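Local coordinates for ABC transporter periplasmic-binding protein YtfQ (Mycobacterium smegmatis, PDB 6HBD), which binds beta-D-galactofuranose and probably serves an ABC transporter that takes up L-arabinofuranose, at residues 77-82 with 101-106; 83-88 with 107-112. All blocks are in the same frame, centred on the assembly; numbering follows the deposited sequence.

Contact 1: 77-82 with 101-106. With GZL (beta-D-galactofuranose), chain L.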
loop_
_atom_site.group_PDB
_atom_site.type_symbol
_atom_site.label_atom_id
_atom_site.label_comp_id
_atom_site.label_asym_id
_atom_site.label_seq_id
_atom_site.Cartn_x
_atom_site.Cartn_y
_atom_site.Cartn_z
ATOM N N ILE A 77 -10.851 -16.166 -8.541
ATOM C CA ILE A 77 -10.635 -15.666 -7.171
ATOM C C ILE A 77 -9.508 -14.629 -7.198
ATOM O O ILE A 77 -8.549 -14.754 -7.961
ATOM C CB ILE A 77 -10.349 -16.806 -6.138
ATOM C CG1 ILE A 77 -11.634 -17.618 -5.883
ATOM C CG2 ILE A 77 -9.810 -16.239 -4.807
ATOM C CD1 ILE A 77 -11.457 -18.981 -5.192
ATOM N N ALA A 78 -9.644 -13.596 -6.373
ATOM C CA ALA A 78 -8.627 -12.571 -6.234
ATOM C C ALA A 78 -8.608 -12.131 -4.797
ATOM O O ALA A 78 -9.629 -12.216 -4.117
ATOM C CB ALA A 78 -8.927 -11.404 -7.152
ATOM N N PHE A 79 -7.433 -11.736 -4.304
ATOM C CA PHE A 79 -7.284 -11.295 -2.922
ATOM C C PHE A 79 -6.024 -10.472 -2.770
ATOM O O PHE A 79 -5.219 -10.393 -3.700
ATOM C CB PHE A 79 -7.273 -12.502 -1.954
ATOM C CG PHE A 79 -6.049 -13.389 -1.990
ATOM C CD1 PHE A 79 -5.839 -14.272 -3.039
ATOM C CD2 PHE A 79 -5.126 -13.369 -0.954
ATOM C CE1 PHE A 79 -4.694 -15.059 -3.089
ATOM C CE2 PHE A 79 -3.980 -14.160 -1.004
ATOM C CZ PHE A 79 -3.776 -15.003 -2.070
ATOM N N SER A 80 -5.862 -9.858 -1.595
ATOM C CA SER A 80 -4.693 -9.063 -1.262
ATOM C C SER A 80 -3.973 -9.804 -0.131
ATOM O O SER A 80 -4.388 -9.685 1.021
ATOM C CB SER A 80 -5.106 -7.667 -0.837
ATOM O OG SER A 80 -4.064 -7.030 -0.123
ATOM N N PRO A 81 -2.936 -10.626 -0.439
ATOM C CA PRO A 81 -2.248 -11.377 0.629
ATOM C C PRO A 81 -1.752 -10.505 1.786
ATOM O O PRO A 81 -0.724 -9.833 1.659
ATOM C CB PRO A 81 -1.101 -12.102 -0.098
ATOM C CG PRO A 81 -1.282 -11.864 -1.519
ATOM C CD PRO A 81 -2.341 -10.870 -1.767
ATOM N N VAL A 82 -2.508 -10.496 2.904
ATOM C CA VAL A 82 -2.165 -9.696 4.088
ATOM C C VAL A 82 -0.657 -9.758 4.412
ATOM O O VAL A 82 -0.026 -8.703 4.584
ATOM C CB VAL A 82 -3.052 -10.004 5.324
ATOM C CG1 VAL A 82 -3.009 -11.470 5.727
ATOM C CG2 VAL A 82 -2.672 -9.115 6.503
ATOM N N VAL A 101 -6.204 -17.494 -10.073
ATOM C CA VAL A 101 -5.971 -16.571 -8.971
ATOM C C VAL A 101 -5.277 -15.303 -9.456
ATOM O O VAL A 101 -4.347 -15.396 -10.250
ATOM C CB VAL A 101 -5.179 -17.270 -7.841
ATOM C CG1 VAL A 101 -4.900 -16.322 -6.681
ATOM C CG2 VAL A 101 -5.916 -18.514 -7.350
ATOM N N ILE A 102 -5.726 -14.116 -8.962
ATOM C CA ILE A 102 -5.105 -12.811 -9.259
ATOM C C ILE A 102 -4.753 -12.176 -7.912
ATOM O O ILE A 102 -5.596 -12.113 -7.015
ATOM C CB ILE A 102 -5.970 -11.839 -10.133
ATOM C CG1 ILE A 102 -6.385 -12.489 -11.472
ATOM C CG2 ILE A 102 -5.210 -10.517 -10.375
ATOM C CD1 ILE A 102 -7.498 -11.738 -12.258
ATOM N N LEU A 103 -3.503 -11.709 -7.782
ATOM C CA LEU A 103 -3.012 -11.063 -6.564
ATOM C C LEU A 103 -3.081 -9.566 -6.786
ATOM O O LEU A 103 -2.670 -9.108 -7.853
ATOM C CB LEU A 103 -1.571 -11.516 -6.258
ATOM C CG LEU A 103 -1.427 -12.769 -5.360
ATOM C CD1 LEU A 103 -2.396 -13.895 -5.755
ATOM C CD2 LEU A 103 0.008 -13.249 -5.355
ATOM N N THR A 104 -3.689 -8.811 -5.833
ATOM C CA THR A 104 -3.837 -7.358 -5.954
ATOM C C THR A 104 -3.178 -6.643 -4.749
ATOM O O THR A 104 -3.377 -7.040 -3.599
ATOM C CB THR A 104 -5.315 -6.921 -6.215
ATOM O OG1 THR A 104 -5.985 -6.565 -5.010
ATOM C CG2 THR A 104 -6.114 -7.937 -6.975
ATOM N N ASP A 105 -2.317 -5.645 -5.053
ATOM C CA ASP A 105 -1.590 -4.744 -4.159
ATOM C C ASP A 105 -0.637 -5.397 -3.124
ATOM O O ASP A 105 0.062 -4.665 -2.430
ATOM C CB ASP A 105 -2.568 -3.789 -3.467
ATOM C CG ASP A 105 -3.543 -4.366 -2.470
ATOM O OD1 ASP A 105 -3.146 -4.578 -1.298
ATOM O OD2 ASP A 105 -4.726 -4.564 -2.841
ATOM N N ARG A 106 -0.563 -6.737 -3.061
ATOM C CA ARG A 106 0.344 -7.472 -2.191
ATOM C C ARG A 106 0.714 -8.786 -2.878
ATOM O O ARG A 106 -0.127 -9.393 -3.534
ATOM C CB ARG A 106 -0.313 -7.742 -0.833
ATOM C CG ARG A 106 0.113 -6.742 0.223
ATOM C CD ARG A 106 -0.832 -6.653 1.400
ATOM N NE ARG A 106 -0.752 -5.357 2.069
ATOM C CZ ARG A 106 -1.369 -5.051 3.206
ATOM N NH1 ARG A 106 -2.135 -5.943 3.818
ATOM N NH2 ARG A 106 -1.213 -3.856 3.747
HETATM C C6 GZL L . -0.051 -1.270 -1.085
HETATM C C5 GZL L . -1.153 -1.763 -0.171
HETATM C C4 GZL L . -1.014 -1.219 1.240
HETATM C C3 GZL L . -1.073 0.300 1.360
HETATM C C2 GZL L . -1.525 0.463 2.798
HETATM O O6 GZL L . -0.119 -1.941 -2.337
HETATM O O5 GZL L . -1.223 -3.191 -0.174
HETATM O O4 GZL L . -2.133 -1.666 2.037
HETATM O O3 GZL L . 0.160 0.968 1.149
HETATM C C1 GZL L . -2.598 -0.609 2.888
HETATM O O2 GZL L . -2.070 1.738 3.101
HETATM O O1 GZL L . -2.562 -0.956 4.226
#
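The phenyl ring of F79 takes the methyl V101 CG1 at its edge, near the ring plane and 3.8 Å from CE1, while L103 CD1 approaches the same carbon obliquely; W87 also meets this ring. F79 holds CG between its backbone N and carbonyl carbon (chi1 71°), a rotation that lays the ring alongside L103. The second flat group, the guanidinium of R106, has the carbonyl oxygen of P81 near its plane at the edge, with sugar O4 oblique to it, 2.9 Å from NH2. Branched V101 and L103 suit one side of the sheet, where F79 also packs on helix 59-72. On the other side small A78 sits beside I102, leaving both to pack on helix 266-277. Between these layers the strands run parallel, 18° apart, joined by the ladder I102 N to I77 O (3.1 Å), F79 N to I102 O (3.3 Å) and T104 N to F79 O (3.1 Å). Past the strand ends, S80 OG donates to D105 OD1 over 2.9 Å, meeting the carboxylate from above its plane. That oxygen also lies 2.6 Å from sugar O5, so the serine probably helps to place a ligand-binding carboxylate, whose charge is partnered by R32 at OD2. Sugar O6 donates to the D105 carbonyl oxygen (2.7 Å). The extended chain of R106 slides past the P81 ring on its way to the ligand. Adjacent parallel strands of a beta-alpha-beta unit, with polar side chains gathered just beyond their C-terminal ends, form part of a binding site, as in the periplasmic sugar-binding fold.

Contact 2: 83-88 with 107-112. With ZN (zinc ion), chain E.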
loop_
_atom_site.group_PDB
_atom_site.type_symbol
_atom_site.label_atom_id
_atom_site.label_comp_id
_atom_site.label_asym_id
_atom_site.label_seq_id
_atom_site.Cartn_x
_atom_site.Cartn_y
_atom_site.Cartn_z
ATOM N N VAL A 83 -0.090 -10.994 4.449
ATOM C CA VAL A 83 1.342 -11.264 4.663
ATOM C C VAL A 83 1.826 -12.221 3.572
ATOM O O VAL A 83 1.020 -12.947 2.975
ATOM C CB VAL A 83 1.706 -11.754 6.089
ATOM C CG1 VAL A 83 1.458 -10.665 7.129
ATOM C CG2 VAL A 83 0.958 -13.028 6.451
ATOM N N ARG A 84 3.119 -12.137 3.246
ATOM C CA ARG A 84 3.702 -12.914 2.156
ATOM C C ARG A 84 3.533 -14.443 2.261
ATOM O O ARG A 84 3.388 -15.112 1.240
ATOM C CB ARG A 84 5.205 -12.615 2.028
ATOM C CG ARG A 84 5.553 -11.215 1.547
ATOM C CD ARG A 84 6.248 -11.220 0.202
ATOM N NE ARG A 84 7.173 -10.100 0.025
ATOM C CZ ARG A 84 8.377 -9.992 0.594
ATOM N NH1 ARG A 84 8.814 -10.925 1.435
ATOM N NH2 ARG A 84 9.149 -8.934 0.336
ATOM N N THR A 85 3.563 -14.985 3.484
ATOM C CA THR A 85 3.605 -16.425 3.787
ATOM C C THR A 85 2.309 -17.091 4.355
ATOM O O THR A 85 1.510 -16.442 5.029
ATOM C CB THR A 85 4.721 -16.558 4.815
ATOM O OG1 THR A 85 4.270 -15.876 5.997
ATOM C CG2 THR A 85 6.055 -15.933 4.321
ATOM N N GLY A 86 2.152 -18.388 4.095
ATOM C CA GLY A 86 1.061 -19.220 4.613
ATOM C C GLY A 86 -0.096 -19.518 3.675
ATOM O O GLY A 86 -1.183 -19.863 4.153
ATOM N N TRP A 87 0.120 -19.412 2.339
ATOM C CA TRP A 87 -0.934 -19.622 1.324
ATOM C C TRP A 87 -0.840 -20.979 0.572
ATOM O O TRP A 87 -1.753 -21.317 -0.191
ATOM C CB TRP A 87 -0.878 -18.466 0.293
ATOM C CG TRP A 87 -0.871 -17.097 0.905
ATOM C CD1 TRP A 87 0.191 -16.244 1.016
ATOM C CD2 TRP A 87 -1.972 -16.456 1.545
ATOM N NE1 TRP A 87 -0.187 -15.104 1.684
ATOM C CE2 TRP A 87 -1.509 -15.214 2.033
ATOM C CE3 TRP A 87 -3.320 -16.804 1.740
ATOM C CZ2 TRP A 87 -2.341 -14.328 2.719
ATOM C CZ3 TRP A 87 -4.138 -15.931 2.438
ATOM C CH2 TRP A 87 -3.649 -14.709 2.916
ATOM N N ASP A 88 0.285 -21.715 0.753
ATOM C CA ASP A 88 0.587 -22.983 0.084
ATOM C C ASP A 88 -0.614 -23.853 -0.229
ATOM O O ASP A 88 -0.866 -24.159 -1.404
ATOM C CB ASP A 88 1.574 -23.809 0.922
ATOM C CG ASP A 88 1.835 -25.161 0.291
ATOM O OD1 ASP A 88 2.270 -25.191 -0.884
ATOM O OD2 ASP A 88 1.583 -26.194 0.964
ATOM N N ALA A 107 1.977 -9.207 -2.736
ATOM C CA ALA A 107 2.488 -10.447 -3.303
ATOM C C ALA A 107 2.630 -11.529 -2.211
ATOM O O ALA A 107 2.381 -11.271 -1.027
ATOM C CB ALA A 107 3.821 -10.191 -3.977
ATOM N N VAL A 108 2.954 -12.753 -2.648
ATOM C CA VAL A 108 3.111 -13.932 -1.807
ATOM C C VAL A 108 4.534 -14.447 -1.893
ATOM O O VAL A 108 5.331 -13.962 -2.695
ATOM C CB VAL A 108 2.097 -15.056 -2.168
ATOM C CG1 VAL A 108 0.668 -14.585 -1.982
ATOM C CG2 VAL A 108 2.305 -15.605 -3.575
ATOM N N ASP A 109 4.856 -15.408 -1.016
ATOM C CA ASP A 109 6.123 -16.150 -0.983
ATOM C C ASP A 109 5.649 -17.586 -1.094
ATOM O O ASP A 109 5.180 -18.166 -0.099
ATOM C CB ASP A 109 6.908 -15.935 0.330
ATOM C CG ASP A 109 7.892 -14.769 0.341
ATOM O OD1 ASP A 109 8.159 -14.191 -0.750
ATOM O OD2 ASP A 109 8.393 -14.427 1.442
ATOM N N THR A 110 5.645 -18.103 -2.337
ATOM C CA THR A 110 5.152 -19.434 -2.613
ATOM C C THR A 110 6.262 -20.340 -3.123
ATOM O O THR A 110 7.136 -19.900 -3.880
ATOM C CB THR A 110 3.971 -19.361 -3.544
ATOM O OG1 THR A 110 3.226 -20.578 -3.398
ATOM C CG2 THR A 110 4.382 -19.104 -5.011
ATOM N N GLN A 111 6.188 -21.628 -2.706
ATOM C CA GLN A 111 7.135 -22.688 -3.038
ATOM C C GLN A 111 6.553 -23.582 -4.154
ATOM O O GLN A 111 7.084 -24.671 -4.392
ATOM C CB GLN A 111 7.456 -23.537 -1.778
ATOM C CG GLN A 111 8.065 -22.763 -0.591
ATOM C CD GLN A 111 7.081 -21.902 0.199
ATOM O OE1 GLN A 111 5.873 -22.173 0.288
ATOM N NE2 GLN A 111 7.574 -20.838 0.815
ATOM N N ASP A 112 5.481 -23.123 -4.854
ATOM C CA ASP A 112 4.857 -23.872 -5.941
ATOM C C ASP A 112 4.921 -23.137 -7.284
ATOM O O ASP A 112 5.293 -21.957 -7.366
ATOM C CB ASP A 112 3.417 -24.266 -5.570
ATOM C CG ASP A 112 3.344 -25.641 -4.938
ATOM O OD1 ASP A 112 3.675 -26.638 -5.634
ATOM O OD2 ASP A 112 2.962 -25.726 -3.750
HETATM ZN ZN ZN E . 3.001 -26.597 -1.893
HETATM O O HOH W 1 3.570 -22.102 -1.090
#
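The carbonyl oxygen of R84 is gripped twice from the 107-112 segment: D109 N-H donates to it over 2.7 Å, from above the carbonyl plane, and the CA-H of V108 adds a weaker contact. The R84 side chain returns across the same join, bent at chi2 (-115°), which carries its methylene CD past the D109 carboxylate. The resulting salt bridge from NH1 to D109 OD2 is long, 3.5 Å, with the two planar groups 42° apart. The arginine's stronger partners lie outside the two segments: NH2 pairs with D162 and NE bonds to D158, both ligands of another zinc. A long arginine thus suits a place where several carboxylates must be reached at once. Deeper in, V108 CG1 meets W87 CD1 obliquely at 3.5 Å, and the indole is fixed in rotation by its NE1, which donates to V83 O (2.8 Å) close to the ring plane. At the far end a zinc ion joins the two loops, bound by D88 OD1 at 1.9 Å and D112 OD2 at 2.1 Å; the nearly coplanar carboxylates would probably repel each other without the metal. A water in this corner donates to Q111 OE1 (2.7 Å) and weakly to D88 OD1, and also bonds with T110 OG1. The contact lies near the surface: W87 packs on helix 59-72, segment 83-88 lies in the connection between strand 76-79 and helix 88-97, and the 107-112 loop leads on from strand 101-104 towards strand 118-121.

The centres of contacts 1 and 2 are 11 Å apart, and along the chain their segments alternate: 77-82 runs directly into 83-88, then helix 88-97 crosses over, and 101-106 runs directly into 107-112. Contact 1 pairs neighbouring parallel strands of the seven-stranded sheet, and contact 2 pairs the loops that leave those strands, nearer the surface. The two touch where the P81 ring meets V108 (CG to CG1, 3.4 Å) and where L103 CD2 packs against the same methyl. The run through 101-106 and 107-112 supplies D105 and R106 to the sugar and then D112 to the zinc, while the run through 77-82 and 83-88 supplies S80 behind D105 and then D88 to the zinc.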